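Aspartate aminotransferase (Plasmodium falciparum, PDB 3K7Y) probably catalyses the pyridoxal-phosphate-dependent transfer of the amino group of L-aspartate to 2-oxoglutarate, yielding oxaloacetate and L-glutamate, and works as a homodimer. Local coordinates at residues D76-T81 / L297-N302. Numbering follows the deposited sequence.
Sequences DFSTLT and LCQLLN
D76 O receives two backbone N-H groups, from L80 N at 2.7 Å and T79 N at 3.2 Å, holding the helical turn from which L80 reaches toward helix 291-302. The axes of the two short segments approach to 9.7 Å, and their N-to-C directions differ by 39°. L80 packs its two methyls against C298, L301 and N302: CD1 meets N302 CB at 3.6 Å and also reaches C298 CB, while CD2 lies against N302 CA and L301 CD2. N302 crosses L80 at about a right angle, its CG turned away from the backbone N by a chi1 of -167°. One turn earlier, C298 SG touches D76 CB at 4.1 Å and sits at the edge of the F77 ring, near its plane. F77 CE1 reaches L297 CB at 4.2 Å in an oblique approach. T81 OG1 lies 3.7 Å above one face of that ring, offset toward its rim, and also meets L297 CD2. Strand 258-264 touches F77, T81 and L297; F247, between cofactor-binding S246 and S248, touches T81 and L297. No hydrogen bond spans the segments, so the join beside the central sheet rests on apolar packing, with the polar ends of D76 and N302 at its exposed edge.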
ATOM      1  N   ASP A  76      -1.806 -19.847  -2.073  1.00 85.35           N
ATOM      2  CA  ASP A  76      -1.154 -20.035  -3.379  1.00 84.68           C
ATOM      3  C   ASP A  76      -0.059 -19.011  -3.604  1.00 81.91           C
ATOM      4  O   ASP A  76       1.030 -19.353  -4.068  1.00 81.97           O
ATOM      5  CB  ASP A  76      -2.161 -19.899  -4.522  1.00 85.80           C
ATOM      6  CG  ASP A  76      -3.300 -20.877  -4.411  1.00 88.49           C
ATOM      7  OD1 ASP A  76      -4.465 -20.422  -4.469  1.00 89.15           O
ATOM      8  OD2 ASP A  76      -3.033 -22.091  -4.259  1.00 90.62           O
ATOM      9  N   PHE A  77      -0.364 -17.749  -3.292  1.00 78.97           N
ATOM     10  CA  PHE A  77       0.627 -16.670  -3.365  1.00 75.59           C
ATOM     11  C   PHE A  77       1.883 -17.040  -2.588  1.00 74.37           C
ATOM     12  O   PHE A  77       2.983 -16.995  -3.124  1.00 73.66           O
ATOM     13  CB  PHE A  77       0.058 -15.353  -2.823  1.00 73.99           C
ATOM     14  CG  PHE A  77       0.886 -14.150  -3.175  1.00 70.79           C
ATOM     15  CD1 PHE A  77       0.540 -13.346  -4.250  1.00 69.63           C
ATOM     16  CD2 PHE A  77       2.023 -13.828  -2.444  1.00 68.48           C
ATOM     17  CE1 PHE A  77       1.312 -12.238  -4.596  1.00 67.19           C
ATOM     18  CE2 PHE A  77       2.795 -12.723  -2.775  1.00 66.53           C
ATOM     19  CZ  PHE A  77       2.438 -11.928  -3.853  1.00 65.75           C
ATOM     20  N   SER A  78       1.713 -17.427  -1.331  1.00 73.53           N
ATOM     21  CA  SER A  78       2.867 -17.694  -0.497  1.00 72.85           C
ATOM     22  C   SER A  78       3.613 -19.000  -0.822  1.00 73.76           C
ATOM     23  O   SER A  78       4.712 -19.198  -0.311  1.00 73.61           O
ATOM     24  CB  SER A  78       2.533 -17.562   0.999  1.00 72.73           C
ATOM     25  OG  SER A  78       2.007 -18.762   1.532  1.00 74.91           O
ATOM     26  N   THR A  79       3.043 -19.880  -1.653  1.00 74.65           N
ATOM     27  CA  THR A  79       3.795 -21.078  -2.093  1.00 75.35           C
ATOM     28  C   THR A  79       4.304 -20.920  -3.501  1.00 74.84           C
ATOM     29  O   THR A  79       5.462 -21.202  -3.757  1.00 75.01           O
ATOM     30  CB  THR A  79       3.047 -22.463  -1.954  1.00 77.60           C
ATOM     31  OG1 THR A  79       1.868 -22.483  -2.766  1.00 78.57           O
ATOM     32  CG2 THR A  79       2.706 -22.812  -0.486  1.00 77.56           C
ATOM     33  N   LEU A  80       3.438 -20.475  -4.408  1.00 74.47           N
ATOM     34  CA  LEU A  80       3.823 -20.219  -5.796  1.00 74.24           C
ATOM     35  C   LEU A  80       5.018 -19.280  -5.870  1.00 72.57           C
ATOM     36  O   LEU A  80       5.990 -19.551  -6.564  1.00 73.19           O
ATOM     37  CB  LEU A  80       2.657 -19.621  -6.574  1.00 73.97           C
ATOM     38  CG  LEU A  80       1.627 -20.610  -7.093  1.00 76.09           C
ATOM     39  CD1 LEU A  80       0.357 -19.866  -7.405  1.00 76.35           C
ATOM     40  CD2 LEU A  80       2.144 -21.346  -8.323  1.00 77.25           C
ATOM     41  N   THR A  81       4.924 -18.187  -5.121  1.00 71.01           N
ATOM     42  CA  THR A  81       5.920 -17.124  -5.075  1.00 69.18           C
ATOM     43  C   THR A  81       7.267 -17.630  -4.580  1.00 69.29           C
ATOM     44  O   THR A  81       8.287 -17.425  -5.229  1.00 68.73           O
ATOM     45  CB  THR A  81       5.386 -15.957  -4.200  1.00 67.55           C
ATOM     46  OG1 THR A  81       4.550 -15.117  -5.002  1.00 66.39           O
ATOM     47  CG2 THR A  81       6.491 -15.130  -3.627  1.00 66.36           C
ATOM     48  N   LEU A 297      -1.155 -12.576 -10.160  1.00 71.58           N
ATOM     49  CA  LEU A 297       0.078 -13.319  -9.926  1.00 71.24           C
ATOM     50  C   LEU A 297      -0.119 -14.830  -9.826  1.00 72.44           C
ATOM     51  O   LEU A 297       0.547 -15.602 -10.517  1.00 72.89           O
ATOM     52  CB  LEU A 297       0.783 -12.790  -8.684  1.00 69.74           C
ATOM     53  CG  LEU A 297       2.279 -12.645  -8.954  1.00 69.44           C
ATOM     54  CD1 LEU A 297       2.800 -11.335  -8.378  1.00 68.40           C
ATOM     55  CD2 LEU A 297       3.078 -13.868  -8.488  1.00 69.18           C
ATOM     56  N   CYS A 298      -1.030 -15.247  -8.954  1.00 73.37           N
ATOM     57  CA  CYS A 298      -1.405 -16.653  -8.848  1.00 75.08           C
ATOM     58  C   CYS A 298      -1.784 -17.277 -10.195  1.00 77.48           C
ATOM     59  O   CYS A 298      -1.294 -18.352 -10.526  1.00 78.02           O
ATOM     60  CB  CYS A 298      -2.548 -16.814  -7.860  1.00 75.12           C
ATOM     61  SG  CYS A 298      -2.114 -16.216  -6.259  1.00 73.05           S
ATOM     62  N   GLN A 299      -2.636 -16.593 -10.960  1.00 79.15           N
ATOM     63  CA  GLN A 299      -3.098 -17.084 -12.251  1.00 82.47           C
ATOM     64  C   GLN A 299      -1.948 -17.387 -13.212  1.00 83.33           C
ATOM     65  O   GLN A 299      -1.850 -18.512 -13.725  1.00 84.70           O
ATOM     66  CB  GLN A 299      -4.064 -16.085 -12.888  1.00 83.65           C
ATOM     67  CG  GLN A 299      -5.104 -16.724 -13.819  1.00 88.21           C
ATOM     68  CD  GLN A 299      -6.387 -17.134 -13.095  1.00 91.55           C
ATOM     69  OE1 GLN A 299      -6.352 -17.826 -12.075  1.00 91.72           O
ATOM     70  NE2 GLN A 299      -7.527 -16.705 -13.625  1.00 94.07           N
ATOM     71  N   LEU A 300      -1.090 -16.391 -13.453  1.00 82.96           N
ATOM     72  CA  LEU A 300       0.098 -16.570 -14.291  1.00 83.91           C
ATOM     73  C   LEU A 300       0.947 -17.728 -13.771  1.00 84.52           C
ATOM     74  O   LEU A 300       1.074 -18.769 -14.423  1.00 85.83           O
ATOM     75  CB  LEU A 300       0.945 -15.284 -14.347  1.00 82.10           C
ATOM     76  CG  LEU A 300       2.223 -15.321 -15.212  1.00 82.04           C
ATOM     77  CD1 LEU A 300       2.530 -13.961 -15.805  1.00 81.43           C
ATOM     78  CD2 LEU A 300       3.445 -15.834 -14.449  1.00 80.87           C
ATOM     79  N   LEU A 301       1.502 -17.531 -12.578  1.00 83.86           N
ATOM     80  CA  LEU A 301       2.467 -18.445 -12.001  1.00 84.67           C
ATOM     81  C   LEU A 301       1.930 -19.875 -11.840  1.00 87.25           C
ATOM     82  O   LEU A 301       2.687 -20.837 -11.963  1.00 88.31           O
ATOM     83  CB  LEU A 301       2.947 -17.898 -10.666  1.00 82.39           C
ATOM     84  CG  LEU A 301       4.457 -17.904 -10.478  1.00 81.94           C
ATOM     85  CD1 LEU A 301       4.835 -16.895  -9.385  1.00 79.10           C
ATOM     86  CD2 LEU A 301       5.002 -19.324 -10.177  1.00 82.20           C
ATOM     87  N   ASN A 302       0.628 -20.010 -11.585  1.00 89.06           N
ATOM     88  CA  ASN A 302       0.017 -21.312 -11.302  1.00 91.53           C
ATOM     89  C   ASN A 302      -0.315 -22.130 -12.550  1.00 94.70           C
ATOM     90  O   ASN A 302      -0.557 -23.332 -12.464  1.00 96.11           O
ATOM     91  CB  ASN A 302      -1.231 -21.131 -10.438  1.00 91.28           C
ATOM     92  CG  ASN A 302      -1.724 -22.426  -9.845  1.00 92.42           C
ATOM     93  OD1 ASN A 302      -1.332 -22.811  -8.746  1.00 91.89           O
ATOM     94  ND2 ASN A 302      -2.599 -23.106 -10.568  1.00 94.22           N
TER